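Local coordinates for protein putative phosphomannomutase (Thermus thermophilus, PDB 1TUO) that probably shifts a phosphate group between two positions of a sugar phosphate, as a magnesium-dependent mutase of the phosphohexose mutase family, at residues H55-L60 and G186-G191; P85-L90 and G250-V255; A108-P113 and N221-P226; G178-D183 and F244-D249; P208-P213 and G230-V235. One frame throughout, in Å; residues are numbered along the deposited sequence.

Overall arrangement
From the N terminus, the loop 55-60 waits for 186-191 to close contact 1, which ties the alpha/beta/alpha domain I to domain II. Before that closure come 85-90 and 108-113 of domain I, which are met later by 250-255 (contact 2) and 221-226 (contact 3) of domain II, and strand 180-183 has begun contact 4. Contact 1 therefore crosses contacts 2, 3 and 4 but finishes before contact 5 starts. Contact 2 spans the longest loop and encloses contacts 3, 4 and 5. Contacts 4 and 5 belong to domain II alone: 5 nests within 4, joining a helix to the sheet that 4 builds, and contact 3 crosses both.

Contact 1: H55-L60 and G186-G191; sequences HDTRFL and GGAGAG
Thr57, the middle residue of an Asx turn that runs from Asp56 to Arg58, hangs over the Gly186-Gly187-Ala188 backbone, its two branches doing different work. The hydroxyl comes first: OG1 donates to Gly186 O at 3.0 Å, in the carbonyl plane and on a lone pair, with a C=O...O angle of 141°. It can do so because OG1 sits between the backbone N and carbonyl carbon of Thr57 (chi1 67°), which turns the methyl the other way, along the next peptide. CG2 rests 3.8 Å from Gly187 C and, more loosely, near the methyl of Ala188. Asp56 adds a second apolar touch, its CB lying 4.3 Å from Ala188 CB.

The carboxylate of Asp56 faces its own loop. OD2 takes the backbone N-H of Arg58 from above the carboxylate plane, closing the Asx turn, while OD1 has a hydrogen bond from Thr107 and a weak, bent salt bridge from Arg58 NE, at the edge of the guanidinium. NH1 and NH2 of Arg58 reach backbone oxygens of Ser109, Asn111, Pro112 and Tyr115, so this loop after strand 50-55 is tied to the neighbouring loop of domain I while Thr57 reaches across to domain II. At the start of the loop, His55 ND1 donates to Asp56 O at 2.9 Å, almost in the plane of the imidazole.

Contact 2: P85-L90 and G250-V255; sequences PVPTPL and GDADRV
The Asp-Gly-Asp-Ala-Asp-Arg loop, which carries the metal in phosphohexose mutases, meets the start of helix 88-97 where Asp251 holds Thr88 by two bonds. The backbone N of Thr88 donates to Asp251 O at 2.8 Å, in the carbonyl plane, with an angle of 156° at the hydrogen. Beside it, the hydroxyl OG1 donates to Asp251 OD2 at a very short 2.5 Å. The hydroxyl lies beside the backbone N of Thr88, anti to the carbonyl carbon (chi1 -81°), and this brings both donors to the same aspartate.

Apolar atoms flank the pair. Pro87 CB rests 3.9 Å from Ala252 CB, and Pro89 CD lies over the carbonyl oxygens of Asp251 and Ala252. Further along, Thr88 CB comes within 4.2 Å of Asp253 CB.

The other carboxylate oxygen of Asp251, OD1, takes a hydrogen bond from Ser109 and stands only 3.1 Å from Asp253 OD2, with Asp249 OD1 also near. Two acceptors this close do not bond each other; such a gathering of carboxylate oxygens is consistent with a cation site, as expected for the magnesium cofactor. Thr88 OG1, by engaging OD2 of Asp251, would hold the rotation of that carboxylate.

Contact 3: A108-P113 and N221-P226; sequences ASHNPP and NPEPIP
The imidazole of His110 and the carboxylate of Glu223 run side by side and point the same way, their planes 59° apart; Glu223 CD comes obliquely to the ring, 3.9 Å from His110 ND1. That nitrogen is buried here and has no hydrogen-bond partner in the model. Glu223 reaches it with its chain extended, CG anti to the backbone N (chi1 -168°). A water lies between the same two residues, 2.7 Å from His110 O and 2.9 Å from Glu223 OE1.

The third flat group is the amide of Asn221, which crosses the Pro112-Pro113 pair: ND2 lies 3.5 Å from Pro112 CA and equally near Pro113 CD, while OD1 looks onto Pro112 CG. Replacing Asn221 by an alanine would probably open a gap beside Pro112 CA and Pro113 CD, where ND2 now packs. Pro222 fills the middle, its CD 3.4 Å from Asn111 O and its carbonyl oxygen receiving a CA-H...O contact from His110 CA at 3.4 Å.

Ala108-Asn111 is a type II' turn, and Pro222 and Pro224 each centre an inverse gamma turn. The sequence Ala-Ser-His-Asn-Pro matches the phosphoserine loop of the family, so Ser109, whose OG has both Asp251 OD1 and Asp249 OD1 within hydrogen-bonding distance, is probably the phosphorylated serine. The contact thus joins the loop between strands 102-106 and 115-122 of domain I to the long loop of domain II that runs from strand 206-209 to helix 230-236.

Contact 4: G178-D183 and F244-D249; sequences GVLYHD and FAVATD
Tyr181 O takes two groups from the neighbouring strand: the N-H of Val246 at 2.8 Å, and the CA-H of Ala245, whose CA lies 3.2 Å away. The ladder continues with Tyr181 N to Phe244 O, nearly straight at the hydrogen (177°), Asp183 N to Val246 O, and Thr248 N to Asp183 O. A weaker bond from Phe244 N to Val179 O opens it.

On one face, Leu180 CD1 sits over the phenyl ring of Phe244, 3.9 Å from its centroid and shifted toward the rim, a CH-pi contact. Phe244 CG lies between its own backbone N and carbonyl carbon (chi1 67°), which sets the ring under that methyl. Val246 CG2 touches the same methyl. Next along, the side chains of His182 and Thr248 cross at about a right angle: NE2 and OG1 are 3.0 Å apart, with the hydroxyl at the ring's edge, in its plane, and either could be the donor. A leucine at His182 would probably leave the Thr248 hydroxyl without this mate and free to turn.

The other face is plainer. Tyr181 CB and Ala245 CB touch at 3.5 Å, and the CB atoms of Asp183 and Ala247 are next in line. Helix 348-362, from the domain III range, covers the Leu180-Phe244 face and helix 230-236 the Tyr181-Ala245 face. Strands 206-209, 180-183 and 244-248, in the order 2-1-3, make up the parallel part of the mixed sheet of the alpha/beta/alpha domain II.

Contact 5: P208-P213 and G230-V235; sequences PIREEP and GVTLAV
Ile209 leaves the end of strand 206-209 with its CB pointing toward helix 230-236, and its branches divide at once. CG2, anti to the backbone N, comes to 3.7 Å from Thr232 OG1. CG1 carries the chain on to CD1, which lies 4.0 Å from the same hydroxyl and meets Val235 CG2 tip to tip at 4.1 Å. One isoleucine thus touches two successive turns of the helix on the side that faces the sheet.

Arg210 crosses Thr232 at the N-terminal end of that helix. Its chain bends at chi3, placing NH2 at 4.1 Å from Thr232 OG1, with Val231 CG2 obliquely by the guanidinium. Neither group bonds the other; both turn to Asp183, whose OD1 takes a hydrogen bond from Thr232 OG1 and a salt bridge from Arg210 NH2. A water links Arg210 NH1, weakly, to Val231 N in the first turn.

Strand 206-209, this helix and strand 244-248 form a beta-alpha-beta crossover, and the contact packs the helix against the strand that precedes it in the chain. A positive guanidinium near a helix N terminus would probably be disfavoured by the helix dipole, but the carboxylate of Asp183 is likely to offset it, and Asn228 O accepts from NH2 as well.

Contact 1: H55-L60 and G186-G191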
# COMPACT_ATOMS: atom_id res chain seq x y z
N HIS A 55 -2.73 -2.33 15.24
CA HIS A 55 -3.17 -0.94 15.11
C HIS A 55 -2.00 -0.07 14.65
O HIS A 55 -0.85 -0.46 14.79
CB HIS A 55 -3.69 -0.43 16.45
CG HIS A 55 -2.64 -0.35 17.52
ND1 HIS A 55 -1.81 0.74 17.68
CD2 HIS A 55 -2.30 -1.23 18.49
CE1 HIS A 55 -1.01 0.52 18.70
NE2 HIS A 55 -1.29 -0.66 19.22
N ASP A 56 -2.30 1.11 14.09
CA ASP A 56 -1.24 2.01 13.65
C ASP A 56 -1.04 3.11 14.69
O ASP A 56 -1.31 2.89 15.87
CB ASP A 56 -1.53 2.58 12.26
CG ASP A 56 -2.81 3.39 12.18
OD1 ASP A 56 -3.23 3.69 11.04
OD2 ASP A 56 -3.40 3.73 13.23
N THR A 57 -0.55 4.28 14.27
CA THR A 57 -0.29 5.36 15.23
C THR A 57 -1.42 6.37 15.36
O THR A 57 -1.27 7.37 16.06
CB THR A 57 0.98 6.15 14.87
OG1 THR A 57 0.76 6.86 13.64
CG2 THR A 57 2.16 5.20 14.69
N ARG A 58 -2.55 6.11 14.70
CA ARG A 58 -3.67 7.04 14.78
C ARG A 58 -4.19 7.19 16.20
O ARG A 58 -4.03 6.30 17.02
CB ARG A 58 -4.77 6.60 13.82
CG ARG A 58 -4.38 6.83 12.38
CD ARG A 58 -5.28 6.16 11.35
NE ARG A 58 -4.69 6.39 10.03
CZ ARG A 58 -4.94 7.46 9.28
NH1 ARG A 58 -5.79 8.39 9.71
NH2 ARG A 58 -4.29 7.64 8.14
N PHE A 59 -4.80 8.34 16.49
CA PHE A 59 -5.31 8.61 17.83
C PHE A 59 -6.31 7.54 18.28
O PHE A 59 -7.26 7.23 17.57
CB PHE A 59 -5.97 10.00 17.86
CG PHE A 59 -6.24 10.51 19.25
CD1 PHE A 59 -5.21 11.00 20.04
CD2 PHE A 59 -7.53 10.48 19.77
CE1 PHE A 59 -5.46 11.47 21.34
CE2 PHE A 59 -7.79 10.95 21.07
CZ PHE A 59 -6.76 11.44 21.85
N LEU A 60 -6.07 6.99 19.47
CA LEU A 60 -6.91 5.95 20.05
C LEU A 60 -6.91 4.62 19.30
O LEU A 60 -7.64 3.70 19.67
CB LEU A 60 -8.36 6.43 20.19
CG LEU A 60 -8.67 7.40 21.33
CD1 LEU A 60 -10.10 7.91 21.18
CD2 LEU A 60 -8.48 6.70 22.68
N GLY A 186 5.48 9.98 10.68
CA GLY A 186 4.83 9.86 11.98
C GLY A 186 3.97 8.61 12.02
O GLY A 186 3.19 8.40 12.96
N GLY A 187 4.13 7.78 11.00
CA GLY A 187 3.36 6.55 10.88
C GLY A 187 4.03 5.31 11.44
O GLY A 187 5.11 5.37 12.03
N ALA A 188 3.38 4.17 11.23
CA ALA A 188 3.82 2.89 11.76
C ALA A 188 5.04 2.22 11.14
O ALA A 188 5.50 1.19 11.63
CB ALA A 188 2.65 1.92 11.75
N GLY A 189 5.58 2.78 10.07
CA GLY A 189 6.76 2.18 9.48
C GLY A 189 8.03 2.57 10.22
O GLY A 189 9.11 2.06 9.94
N ALA A 190 7.91 3.48 11.19
CA ALA A 190 9.06 3.95 11.96
C ALA A 190 9.93 2.85 12.56
O ALA A 190 9.43 1.95 13.25
CB ALA A 190 8.60 4.91 13.07
N GLY A 191 11.23 2.93 12.29
CA GLY A 191 12.18 1.98 12.83
C GLY A 191 12.27 0.61 12.18
O GLY A 191 13.16 -0.17 12.51

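Contact 2: P85-L90 and G250-V255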
# COMPACT_ATOMS: atom_id res chain seq x y z
N PRO A 85 2.42 0.15 17.86
CA PRO A 85 1.94 0.39 16.50
C PRO A 85 2.71 -0.49 15.53
O PRO A 85 3.92 -0.68 15.69
CB PRO A 85 2.23 1.87 16.28
CG PRO A 85 3.48 2.09 17.10
CD PRO A 85 3.17 1.32 18.38
N VAL A 86 2.01 -1.05 14.55
CA VAL A 86 2.65 -1.91 13.58
C VAL A 86 2.21 -1.64 12.15
O VAL A 86 1.11 -1.15 11.90
CB VAL A 86 2.34 -3.42 13.86
CG1 VAL A 86 2.85 -3.84 15.23
CG2 VAL A 86 0.83 -3.66 13.76
N PRO A 87 3.08 -1.94 11.18
CA PRO A 87 2.75 -1.74 9.77
C PRO A 87 1.70 -2.78 9.39
O PRO A 87 1.68 -3.89 9.95
CB PRO A 87 4.06 -2.03 9.04
CG PRO A 87 5.11 -1.79 10.06
CD PRO A 87 4.51 -2.30 11.34
N THR A 88 0.82 -2.43 8.46
CA THR A 88 -0.19 -3.38 8.00
C THR A 88 0.46 -4.70 7.57
O THR A 88 -0.02 -5.78 7.93
CB THR A 88 -1.00 -2.78 6.82
OG1 THR A 88 -2.00 -1.89 7.35
CG2 THR A 88 -1.67 -3.87 5.97
N PRO A 89 1.55 -4.63 6.79
CA PRO A 89 2.17 -5.89 6.38
C PRO A 89 2.63 -6.79 7.53
O PRO A 89 2.64 -8.01 7.39
CB PRO A 89 3.32 -5.45 5.47
CG PRO A 89 3.59 -4.01 5.90
CD PRO A 89 2.20 -3.49 6.12
N LEU A 90 3.01 -6.20 8.67
CA LEU A 90 3.42 -7.02 9.81
C LEU A 90 2.19 -7.75 10.35
O LEU A 90 2.25 -8.93 10.73
CB LEU A 90 4.04 -6.16 10.92
CG LEU A 90 4.31 -6.88 12.26
CD1 LEU A 90 5.17 -8.11 12.02
CD2 LEU A 90 4.99 -5.93 13.24
N GLY A 250 0.96 6.03 6.37
CA GLY A 250 0.47 5.77 7.72
C GLY A 250 0.67 4.39 8.29
O GLY A 250 1.14 4.25 9.42
N ASP A 251 0.30 3.36 7.53
CA ASP A 251 0.43 1.98 8.00
C ASP A 251 1.51 1.22 7.23
O ASP A 251 1.64 -0.01 7.34
CB ASP A 251 -0.93 1.27 7.88
CG ASP A 251 -1.43 1.17 6.45
OD1 ASP A 251 -1.06 2.02 5.61
OD2 ASP A 251 -2.23 0.25 6.17
N ALA A 252 2.30 1.97 6.48
CA ALA A 252 3.40 1.44 5.68
C ALA A 252 3.04 0.35 4.68
O ALA A 252 3.84 -0.56 4.45
CB ALA A 252 4.53 0.96 6.60
N ASP A 253 1.86 0.43 4.07
CA ASP A 253 1.56 -0.57 3.05
C ASP A 253 1.87 0.07 1.69
O ASP A 253 1.85 -0.61 0.65
CB ASP A 253 0.10 -1.06 3.11
CG ASP A 253 -0.91 -0.02 2.69
OD1 ASP A 253 -2.06 -0.42 2.41
OD2 ASP A 253 -0.57 1.18 2.64
N ARG A 254 2.19 1.36 1.70
CA ARG A 254 2.53 2.11 0.49
C ARG A 254 3.81 2.92 0.69
O ARG A 254 4.16 3.26 1.81
CB ARG A 254 1.42 3.10 0.13
CG ARG A 254 0.03 2.50 -0.03
CD ARG A 254 -0.99 3.59 -0.28
NE ARG A 254 -2.33 3.05 -0.52
CZ ARG A 254 -3.35 3.75 -1.00
NH1 ARG A 254 -3.19 5.03 -1.30
NH2 ARG A 254 -4.53 3.17 -1.18
N VAL A 255 4.50 3.24 -0.41
CA VAL A 255 5.71 4.05 -0.30
C VAL A 255 5.80 5.07 -1.42
O VAL A 255 5.23 4.90 -2.50
CB VAL A 255 6.99 3.18 -0.34
CG1 VAL A 255 7.00 2.20 0.81
CG2 VAL A 255 7.08 2.44 -1.67

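Contact 3: A108-P113 and N221-P226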
# COMPACT_ATOMS: atom_id res chain seq x y z
N ALA A 108 -6.40 3.68 8.96
CA ALA A 108 -7.08 4.41 7.91
C ALA A 108 -5.99 4.71 6.88
O ALA A 108 -6.09 5.65 6.08
CB ALA A 108 -7.71 5.70 8.45
N SER A 109 -4.93 3.91 6.95
CA SER A 109 -3.82 3.97 6.00
C SER A 109 -3.23 5.35 5.71
O SER A 109 -2.56 5.93 6.55
CB SER A 109 -4.28 3.29 4.69
OG SER A 109 -3.22 3.10 3.77
N HIS A 110 -3.49 5.86 4.51
CA HIS A 110 -2.95 7.16 4.09
C HIS A 110 -3.92 8.33 4.24
O HIS A 110 -3.61 9.44 3.82
CB HIS A 110 -2.53 7.05 2.62
CG HIS A 110 -3.68 6.77 1.71
ND1 HIS A 110 -4.42 7.76 1.11
CD2 HIS A 110 -4.27 5.60 1.35
CE1 HIS A 110 -5.41 7.22 0.42
NE2 HIS A 110 -5.34 5.91 0.56
N ASN A 111 -5.08 8.08 4.83
CA ASN A 111 -6.07 9.13 4.99
C ASN A 111 -5.76 10.18 6.06
O ASN A 111 -4.89 9.98 6.90
CB ASN A 111 -7.43 8.51 5.29
CG ASN A 111 -8.00 7.79 4.09
OD1 ASN A 111 -8.13 8.38 3.01
ND2 ASN A 111 -8.36 6.53 4.26
N PRO A 112 -6.46 11.32 6.02
CA PRO A 112 -6.24 12.38 7.00
C PRO A 112 -6.35 11.83 8.42
O PRO A 112 -7.05 10.85 8.66
CB PRO A 112 -7.32 13.40 6.65
CG PRO A 112 -7.42 13.26 5.15
CD PRO A 112 -7.41 11.75 4.98
N PRO A 113 -5.69 12.49 9.38
CA PRO A 113 -5.66 12.13 10.81
C PRO A 113 -6.98 11.81 11.51
O PRO A 113 -7.01 10.95 12.40
CB PRO A 113 -4.97 13.34 11.45
CG PRO A 113 -4.09 13.85 10.38
CD PRO A 113 -4.95 13.74 9.15
N ASN A 221 -0.76 14.87 5.74
CA ASN A 221 -1.53 13.63 5.62
C ASN A 221 -0.45 12.59 5.37
O ASN A 221 0.50 12.84 4.63
CB ASN A 221 -2.48 13.67 4.42
CG ASN A 221 -3.67 14.58 4.65
OD1 ASN A 221 -4.29 15.05 3.69
ND2 ASN A 221 -4.02 14.80 5.91
N PRO A 222 -0.57 11.41 6.00
CA PRO A 222 0.42 10.34 5.83
C PRO A 222 0.30 9.65 4.47
O PRO A 222 0.17 8.42 4.39
CB PRO A 222 0.13 9.41 7.00
CG PRO A 222 -1.36 9.51 7.13
CD PRO A 222 -1.62 11.01 6.96
N GLU A 223 0.34 10.45 3.41
CA GLU A 223 0.26 9.94 2.05
C GLU A 223 1.54 10.46 1.39
O GLU A 223 1.71 11.67 1.22
CB GLU A 223 -0.98 10.50 1.34
CG GLU A 223 -1.29 9.82 0.02
CD GLU A 223 -2.42 10.50 -0.75
OE1 GLU A 223 -3.18 11.29 -0.16
OE2 GLU A 223 -2.56 10.22 -1.96
N PRO A 224 2.46 9.55 1.01
CA PRO A 224 3.74 9.89 0.39
C PRO A 224 3.73 10.48 -1.02
O PRO A 224 4.20 9.85 -1.97
CB PRO A 224 4.51 8.58 0.47
CG PRO A 224 3.43 7.56 0.27
CD PRO A 224 2.31 8.09 1.15
N ILE A 225 3.20 11.69 -1.14
CA ILE A 225 3.16 12.42 -2.40
C ILE A 225 3.75 13.80 -2.10
O ILE A 225 3.81 14.21 -0.94
CB ILE A 225 1.73 12.55 -2.97
CG1 ILE A 225 0.81 13.23 -1.95
CG2 ILE A 225 1.20 11.18 -3.36
CD1 ILE A 225 -0.61 13.40 -2.44
N PRO A 226 4.20 14.52 -3.13
CA PRO A 226 4.80 15.85 -2.97
C PRO A 226 4.19 16.81 -1.95
O PRO A 226 4.91 17.37 -1.13
CB PRO A 226 4.77 16.40 -4.39
CG PRO A 226 5.04 15.18 -5.21
CD PRO A 226 4.14 14.14 -4.56
O HOH W 1 -4.54 11.55 2.40

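Contact 4: G178-D183 and F244-D249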
# COMPACT_ATOMS: atom_id res chain seq x y z
N GLY A 178 25.33 4.18 -0.72
CA GLY A 178 24.79 5.46 -0.30
C GLY A 178 24.18 5.45 1.09
O GLY A 178 24.53 4.62 1.94
N VAL A 179 23.26 6.38 1.31
CA VAL A 179 22.56 6.49 2.58
C VAL A 179 21.08 6.41 2.26
O VAL A 179 20.62 6.95 1.25
CB VAL A 179 22.85 7.83 3.27
CG1 VAL A 179 22.57 8.98 2.33
CG2 VAL A 179 21.99 7.97 4.52
N LEU A 180 20.32 5.72 3.11
CA LEU A 180 18.89 5.62 2.90
C LEU A 180 18.16 6.51 3.91
O LEU A 180 18.34 6.37 5.11
CB LEU A 180 18.42 4.17 3.06
CG LEU A 180 16.90 3.95 2.89
CD1 LEU A 180 16.48 4.31 1.47
CD2 LEU A 180 16.56 2.50 3.18
N TYR A 181 17.37 7.44 3.40
CA TYR A 181 16.59 8.31 4.26
C TYR A 181 15.23 7.65 4.36
O TYR A 181 14.69 7.19 3.34
CB TYR A 181 16.45 9.71 3.66
CG TYR A 181 17.73 10.52 3.68
CD1 TYR A 181 18.71 10.34 2.71
CD2 TYR A 181 17.97 11.45 4.69
CE1 TYR A 181 19.90 11.08 2.74
CE2 TYR A 181 19.15 12.19 4.73
CZ TYR A 181 20.11 12.00 3.75
OH TYR A 181 21.28 12.73 3.78
N HIS A 182 14.70 7.56 5.57
CA HIS A 182 13.39 6.96 5.77
C HIS A 182 12.46 7.92 6.50
O HIS A 182 12.60 8.14 7.70
CB HIS A 182 13.48 5.67 6.59
CG HIS A 182 12.14 5.03 6.84
ND1 HIS A 182 11.94 4.08 7.82
CD2 HIS A 182 10.94 5.21 6.24
CE1 HIS A 182 10.68 3.70 7.80
NE2 HIS A 182 10.05 4.37 6.85
N ASP A 183 11.53 8.49 5.73
CA ASP A 183 10.53 9.40 6.24
C ASP A 183 9.36 8.50 6.62
O ASP A 183 8.73 7.90 5.75
CB ASP A 183 10.14 10.37 5.12
CG ASP A 183 9.04 11.33 5.52
OD1 ASP A 183 8.68 12.15 4.65
OD2 ASP A 183 8.54 11.28 6.67
N PHE A 244 18.95 8.04 -1.48
CA PHE A 244 17.57 8.40 -1.76
C PHE A 244 16.71 8.22 -0.53
O PHE A 244 17.14 7.66 0.48
CB PHE A 244 17.02 7.57 -2.93
CG PHE A 244 16.86 6.10 -2.64
CD1 PHE A 244 15.61 5.57 -2.34
CD2 PHE A 244 17.95 5.24 -2.70
CE1 PHE A 244 15.44 4.20 -2.11
CE2 PHE A 244 17.80 3.88 -2.48
CZ PHE A 244 16.54 3.35 -2.18
N ALA A 245 15.49 8.71 -0.61
CA ALA A 245 14.59 8.60 0.52
C ALA A 245 13.36 7.78 0.18
O ALA A 245 12.87 7.84 -0.94
CB ALA A 245 14.15 9.99 0.98
N VAL A 246 12.89 7.00 1.15
CA VAL A 246 11.66 6.25 0.99
C VAL A 246 10.74 6.84 2.05
O VAL A 246 11.17 7.08 3.18
CB VAL A 246 11.81 4.73 1.24
CG1 VAL A 246 12.53 4.09 0.08
CG2 VAL A 246 12.55 4.48 2.54
N ALA A 247 9.50 7.11 1.67
CA ALA A 247 8.53 7.66 2.61
C ALA A 247 7.41 6.65 2.70
O ALA A 247 6.73 6.38 1.71
CB ALA A 247 7.99 8.99 2.09
N THR A 248 7.24 6.05 3.87
CA THR A 248 6.18 5.06 4.03
C THR A 248 4.93 5.78 4.54
O THR A 248 5.03 6.73 5.31
CB THR A 248 6.60 3.94 5.02
OG1 THR A 248 7.13 4.51 6.22
CG2 THR A 248 7.66 3.05 4.38
N ASP A 249 3.76 5.34 4.09
CA ASP A 249 2.53 5.98 4.53
C ASP A 249 2.14 5.58 5.96
O ASP A 249 2.89 4.89 6.65
CB ASP A 249 1.38 5.72 3.55
CG ASP A 249 0.81 4.31 3.66
OD1 ASP A 249 -0.36 4.15 3.26
OD2 ASP A 249 1.51 3.38 4.11

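Contact 5: P208-P213 and G230-V235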
# COMPACT_ATOMS: atom_id res chain seq x y z
N PRO A 208 16.69 8.67 9.66
CA PRO A 208 15.26 8.86 9.88
C PRO A 208 14.76 10.29 9.70
O PRO A 208 15.47 11.26 9.98
CB PRO A 208 15.06 8.38 11.31
CG PRO A 208 16.30 8.91 11.96
CD PRO A 208 17.39 8.53 10.96
N ILE A 209 13.52 10.39 9.23
CA ILE A 209 12.83 11.65 9.03
C ILE A 209 11.42 11.41 9.58
O ILE A 209 10.78 10.42 9.23
CB ILE A 209 12.75 12.03 7.54
CG1 ILE A 209 14.13 12.49 7.05
CG2 ILE A 209 11.73 13.14 7.33
CD1 ILE A 209 14.18 12.82 5.56
N ARG A 210 10.96 12.30 10.45
CA ARG A 210 9.64 12.18 11.06
C ARG A 210 9.40 10.77 11.62
O ARG A 210 8.34 10.17 11.41
CB ARG A 210 8.56 12.57 10.03
CG ARG A 210 8.63 14.04 9.65
CD ARG A 210 7.45 14.54 8.81
NE ARG A 210 7.42 13.98 7.46
CZ ARG A 210 6.79 14.54 6.44
NH1 ARG A 210 6.13 15.68 6.61
NH2 ARG A 210 6.82 13.98 5.24
N GLU A 211 10.39 10.26 12.34
CA GLU A 211 10.29 8.92 12.91
C GLU A 211 9.40 8.80 14.13
O GLU A 211 8.86 7.74 14.41
CB GLU A 211 11.69 8.39 13.25
CG GLU A 211 12.53 9.33 14.10
CD GLU A 211 13.84 8.69 14.55
OE1 GLU A 211 14.78 9.45 14.88
OE2 GLU A 211 13.92 7.44 14.57
N GLU A 212 9.25 9.90 14.87
CA GLU A 212 8.42 9.89 16.07
C GLU A 212 6.95 9.68 15.74
O GLU A 212 6.38 10.39 14.92
CB GLU A 212 8.60 11.21 16.82
CG GLU A 212 7.70 11.38 18.03
CD GLU A 212 7.97 12.68 18.77
OE1 GLU A 212 9.07 12.80 19.35
OE2 GLU A 212 7.10 13.57 18.76
N PRO A 213 6.31 8.67 16.37
CA PRO A 213 4.89 8.41 16.11
C PRO A 213 4.10 9.67 16.48
O PRO A 213 4.37 10.29 17.50
CB PRO A 213 4.58 7.24 17.04
CG PRO A 213 5.90 6.52 17.12
CD PRO A 213 6.87 7.67 17.28
N GLY A 230 7.21 17.93 1.75
CA GLY A 230 8.06 19.12 1.73
C GLY A 230 9.38 18.97 2.47
O GLY A 230 10.45 19.26 1.92
N VAL A 231 9.31 18.53 3.72
CA VAL A 231 10.52 18.37 4.54
C VAL A 231 11.53 17.41 3.92
O VAL A 231 12.73 17.66 3.96
CB VAL A 231 10.17 17.88 5.96
CG1 VAL A 231 11.44 17.67 6.76
CG2 VAL A 231 9.26 18.89 6.65
N THR A 232 11.03 16.32 3.34
CA THR A 232 11.90 15.33 2.72
C THR A 232 12.47 15.81 1.39
O THR A 232 13.62 15.53 1.07
CB THR A 232 11.13 14.01 2.52
OG1 THR A 232 10.66 13.56 3.80
CG2 THR A 232 12.02 12.94 1.91
N LEU A 233 11.66 16.53 0.62
CA LEU A 233 12.12 17.07 -0.65
C LEU A 233 13.26 18.05 -0.36
O LEU A 233 14.18 18.20 -1.17
CB LEU A 233 10.97 17.79 -1.37
CG LEU A 233 9.86 16.92 -1.95
CD1 LEU A 233 8.65 17.78 -2.30
CD2 LEU A 233 10.37 16.20 -3.18
N ALA A 234 13.19 18.70 0.79
CA ALA A 234 14.22 19.66 1.18
C ALA A 234 15.52 18.97 1.58
O ALA A 234 16.60 19.33 1.12
CB ALA A 234 13.71 20.54 2.32
N VAL A 235 15.41 17.96 2.44
CA VAL A 235 16.57 17.21 2.91
C VAL A 235 17.35 16.58 1.75
O VAL A 235 18.58 16.58 1.76
CB VAL A 235 16.16 16.10 3.91
CG1 VAL A 235 17.39 15.30 4.34
CG2 VAL A 235 15.47 16.70 5.12
O HOH W 2 6.41 18.06 4.69